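Local coordinates for protein farnesyl pyrophosphate synthetase (Staphylococcus aureus, PDB 5H9D) that probably catalyses, with magnesium, the chain elongation that yields heptaprenyl diphosphate, at residues Val191-Met196 with Ser296-Gly301; Lys286-Ala291 with Ser309-Met314. All coordinates share one frame; numbering follows the deposited sequence.

Interaction 1 of 2, residues Val191-Met196 with Ser296-Gly301; sequences VRKLKM and SELPDG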
# COMPACT_ATOMS: atom_id res chain seq x y z
N VAL A 191 -3.97 -4.04 24.40
CA VAL A 191 -4.09 -3.87 22.95
C VAL A 191 -4.56 -2.44 22.68
O VAL A 191 -3.95 -1.71 21.88
CB VAL A 191 -5.11 -4.87 22.32
CG1 VAL A 191 -5.28 -4.57 20.84
CG2 VAL A 191 -4.62 -6.30 22.50
N ARG A 192 -5.64 -2.04 23.33
CA ARG A 192 -6.16 -0.70 23.15
C ARG A 192 -5.04 0.27 23.49
O ARG A 192 -4.88 1.31 22.85
CB ARG A 192 -7.37 -0.47 24.07
CG ARG A 192 -8.57 0.11 23.35
CD ARG A 192 -8.33 1.54 22.90
NE ARG A 192 -8.81 2.52 23.88
CZ ARG A 192 -8.35 2.68 25.11
NH1 ARG A 192 -7.35 1.93 25.58
NH2 ARG A 192 -8.88 3.62 25.89
N LYS A 193 -4.23 -0.09 24.48
CA LYS A 193 -3.12 0.75 24.89
C LYS A 193 -2.08 0.86 23.76
O LYS A 193 -1.63 1.94 23.41
CB LYS A 193 -2.46 0.16 26.14
CG LYS A 193 -1.85 1.21 27.02
CD LYS A 193 -2.95 2.04 27.63
CE LYS A 193 -3.74 1.24 28.71
NZ LYS A 193 -2.89 0.87 29.91
N LEU A 194 -1.71 -0.28 23.19
CA LEU A 194 -0.72 -0.28 22.13
C LEU A 194 -1.29 0.28 20.82
O LEU A 194 -0.56 0.90 20.04
CB LEU A 194 -0.14 -1.68 21.97
CG LEU A 194 0.73 -1.99 23.20
CD1 LEU A 194 1.01 -3.48 23.31
CD2 LEU A 194 2.02 -1.21 23.11
N LYS A 195 -2.58 0.11 20.59
CA LYS A 195 -3.16 0.70 19.40
C LYS A 195 -2.94 2.23 19.51
O LYS A 195 -2.44 2.86 18.58
CB LYS A 195 -4.66 0.40 19.30
CG LYS A 195 -5.33 0.95 18.01
CD LYS A 195 -6.70 1.61 18.30
CE LYS A 195 -7.83 0.61 18.61
NZ LYS A 195 -8.57 0.11 17.39
N MET A 196 -3.29 2.81 20.65
CA MET A 196 -3.10 4.25 20.88
C MET A 196 -1.63 4.72 20.91
O MET A 196 -1.31 5.77 20.34
CB MET A 196 -3.81 4.71 22.17
CG MET A 196 -5.33 4.62 22.08
SD MET A 196 -6.15 5.22 23.52
CE MET A 196 -6.42 6.81 22.98
N SER A 296 4.07 4.16 30.00
CA SER A 296 4.34 4.05 31.42
C SER A 296 3.27 3.21 32.08
O SER A 296 3.57 2.36 32.89
CB SER A 296 4.40 5.43 32.01
OG SER A 296 5.41 6.17 31.34
N GLU A 297 2.03 3.43 31.69
CA GLU A 297 0.94 2.66 32.24
C GLU A 297 1.01 1.17 31.89
O GLU A 297 0.07 0.42 32.13
CB GLU A 297 -0.38 3.28 31.79
CG GLU A 297 -0.63 4.65 32.42
CD GLU A 297 -1.76 5.44 31.77
OE1 GLU A 297 -2.79 4.84 31.36
OE2 GLU A 297 -1.62 6.69 31.68
N LEU A 298 2.13 0.73 31.31
CA LEU A 298 2.31 -0.68 30.94
C LEU A 298 3.27 -1.38 31.93
O LEU A 298 4.13 -0.74 32.52
CB LEU A 298 2.89 -0.81 29.52
CG LEU A 298 2.03 -0.69 28.25
CD1 LEU A 298 2.93 -0.47 27.04
CD2 LEU A 298 1.17 -1.95 28.06
N PRO A 299 3.13 -2.71 32.10
CA PRO A 299 3.98 -3.49 33.01
C PRO A 299 5.50 -3.32 32.81
O PRO A 299 6.02 -3.40 31.68
CB PRO A 299 3.53 -4.93 32.75
CG PRO A 299 2.96 -4.88 31.38
CD PRO A 299 2.20 -3.59 31.38
N ASP A 300 6.21 -3.13 33.92
CA ASP A 300 7.66 -2.96 33.92
C ASP A 300 8.37 -4.22 33.49
O ASP A 300 7.95 -5.33 33.82
CB ASP A 300 8.14 -2.56 35.31
CG ASP A 300 7.52 -1.26 35.77
OD1 ASP A 300 8.04 -0.19 35.38
OD2 ASP A 300 6.50 -1.30 36.51
N GLY A 301 9.47 -4.04 32.77
CA GLY A 301 10.24 -5.16 32.27
C GLY A 301 11.11 -4.67 31.13
O GLY A 301 11.13 -3.46 30.87
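Glu297 and Lys193 open a contact in which the turn joining helices 276-296 and 302-315, a helix-loop-helix element of the all-alpha prenyl synthase fold, packs on helix 188-215. Glu297 is the first residue past helix 276-296 whose backbone torsions are no longer helical. Lys193 comes to it with a chain bent at chi2, chi3 and chi4, crossing the glutamate at about a right angle; its NZ stands 3.7 Å from Glu297 O and 4.2 Å from Glu297 OE1. The latter is beyond a salt bridge, but the opposite charges probably attract, and long, flexible polar chains suit this side of the contact, where Glu297 is exposed. Lys193 NZ also has a long, weak ion pair with Glu189 OE1. Within the loop, Lys304 NZ is hydrogen-bonded to the carbonyls of Ser296 and Leu298 and salt-bridged to Asp300 OD1. Leu298 points at the helix with its apolar side chain. Its CG lies beside the backbone N (chi1 -81°), which carries CD1 to 4.1 Å from Leu194 CD2, the two leucines crossing nearly at right angles. Leu307 touches both and Phe54 reaches Leu194, so branched aliphatic chains fit this buried spot. Leu298 CG also lies 4.5 Å from Lys193 CG.

Interaction 2 of 2, residues Lys286-Ala291 with Ser309-Met314; sequences KYLSKA and SLTKKM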
# COMPACT_ATOMS: atom_id res chain seq x y z
N LYS A 286 4.27 17.11 21.78
CA LYS A 286 3.12 16.85 22.61
C LYS A 286 2.62 15.43 22.28
O LYS A 286 2.25 14.65 23.18
CB LYS A 286 2.03 17.88 22.34
CG LYS A 286 0.79 17.62 23.13
CD LYS A 286 -0.18 18.74 23.02
CE LYS A 286 0.36 20.00 23.64
NZ LYS A 286 -0.75 20.96 23.75
N TYR A 287 2.65 15.09 20.98
CA TYR A 287 2.21 13.76 20.51
C TYR A 287 3.03 12.65 21.11
O TYR A 287 2.47 11.62 21.48
CB TYR A 287 2.26 13.67 18.97
CG TYR A 287 0.91 13.90 18.32
CD1 TYR A 287 -0.20 13.13 18.71
CD2 TYR A 287 0.73 14.89 17.34
CE1 TYR A 287 -1.47 13.35 18.14
CE2 TYR A 287 -0.55 15.12 16.75
CZ TYR A 287 -1.64 14.34 17.16
OH TYR A 287 -2.88 14.52 16.60
N LEU A 288 4.34 12.85 21.20
CA LEU A 288 5.25 11.88 21.79
C LEU A 288 4.99 11.65 23.29
O LEU A 288 5.10 10.53 23.77
CB LEU A 288 6.69 12.32 21.55
CG LEU A 288 7.34 11.84 20.24
CD1 LEU A 288 8.75 12.39 20.13
CD2 LEU A 288 7.37 10.30 20.20
N SER A 289 4.65 12.71 24.03
CA SER A 289 4.34 12.59 25.45
C SER A 289 3.05 11.79 25.57
O SER A 289 2.94 10.90 26.40
CB SER A 289 4.11 13.96 26.07
OG SER A 289 5.23 14.79 25.88
N LYS A 290 2.07 12.10 24.75
CA LYS A 290 0.84 11.33 24.84
C LYS A 290 1.21 9.85 24.73
O LYS A 290 0.54 8.99 25.32
CB LYS A 290 -0.16 11.71 23.73
CG LYS A 290 -1.22 12.72 24.17
CD LYS A 290 -2.12 13.10 23.00
CE LYS A 290 -3.32 13.90 23.45
NZ LYS A 290 -4.10 13.16 24.49
N ALA A 291 2.27 9.55 23.99
CA ALA A 291 2.64 8.15 23.82
C ALA A 291 3.43 7.64 25.01
O ALA A 291 3.21 6.52 25.46
CB ALA A 291 3.44 7.95 22.53
N SER A 309 12.65 3.47 25.19
CA SER A 309 13.87 3.86 24.50
C SER A 309 13.61 4.18 23.02
O SER A 309 14.00 5.24 22.53
CB SER A 309 14.88 2.71 24.59
OG SER A 309 16.05 3.03 23.87
N LEU A 310 12.95 3.27 22.31
CA LEU A 310 12.64 3.49 20.91
C LEU A 310 11.72 4.70 20.71
O LEU A 310 11.90 5.48 19.79
CB LEU A 310 12.00 2.23 20.30
CG LEU A 310 11.53 2.34 18.83
CD1 LEU A 310 12.73 2.59 17.91
CD2 LEU A 310 10.80 1.06 18.40
N THR A 311 10.73 4.86 21.57
CA THR A 311 9.83 6.00 21.45
C THR A 311 10.56 7.32 21.72
O THR A 311 10.06 8.40 21.36
CB THR A 311 8.66 5.90 22.43
OG1 THR A 311 7.96 4.69 22.18
CG2 THR A 311 7.72 7.09 22.29
N LYS A 312 11.72 7.25 22.36
CA LYS A 312 12.46 8.46 22.69
C LYS A 312 13.46 8.89 21.66
O LYS A 312 13.94 10.02 21.70
CB LYS A 312 13.12 8.34 24.04
CG LYS A 312 12.16 8.56 25.19
CD LYS A 312 12.96 8.70 26.46
CE LYS A 312 12.14 8.51 27.70
NZ LYS A 312 13.09 8.62 28.84
N LYS A 313 13.80 7.98 20.75
CA LYS A 313 14.70 8.33 19.67
C LYS A 313 13.75 8.89 18.60
O LYS A 313 13.94 10.01 18.11
CB LYS A 313 15.47 7.10 19.16
CG LYS A 313 16.40 6.49 20.21
CD LYS A 313 17.53 5.66 19.61
CE LYS A 313 18.56 5.28 20.70
NZ LYS A 313 19.86 4.70 20.20
N MET A 314 12.70 8.12 18.29
CA MET A 314 11.70 8.53 17.30
C MET A 314 11.53 10.04 17.23
O MET A 314 11.50 10.62 16.15
CB MET A 314 10.33 7.92 17.63
CG MET A 314 10.12 6.50 17.16
SD MET A 314 10.30 6.30 15.39
CE MET A 314 11.97 5.66 15.33
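Leu288 sets its CD2 branch against Thr311, touching the CG2 methyl and the backbone O, and so joins two consecutive helices, 276-296 and 302-315, that double back on each other as a helical hairpin within the all-alpha prenyl synthase fold. CD2 comes to 3.8 Å from Thr311 CG2. The two side chains slide past each other in opposite directions; what passes between the segments is van der Waals packing. Threonine suits the place because its two branches can serve different ends. OG1, beside the backbone N (chi1 -59°), turns back to hydrogen-bond Leu307 O one helical turn earlier, which satisfies the buried hydroxyl. CG2, set anti to the backbone N, is thereby left for apolar packing against the opposing helix. Helix 188-215 also packs on the seam, Ile201 touching Thr311 and Ser204 touching Leu288; Leu292 and Ile295 of helix 276-296 add further packing on Thr311. Ala291, one turn on from Leu288, brings a single methyl to the contact, its CB lying 4.4 Å from Thr311 CG2. A residue this small is consistent with the close approach of the helices here, where the CA atoms of Leu288 and Thr311 are 7.5 Å apart. At the backbone itself, Leu288 CD2 sits 3.5 Å from Thr311 O.

In the fold
Along the chain the four segments alternate: 191-196, then 286-291, 296-301 and 309-314, so the two contacts interlock instead of nesting. Interaction 2 closes the hairpin of helices 276-296 and 302-315 partway along its arms, while interaction 1 sets the turn of that same hairpin against helix 188-215. Their centres are 13 Å apart, and their nearest atoms, about 5 Å apart, do not touch. Helix 188-215 relates them, since it packs against both the turn and the seam of the hairpin formed by the last two helices. The contact is partly buried at the turn and buried at the seam.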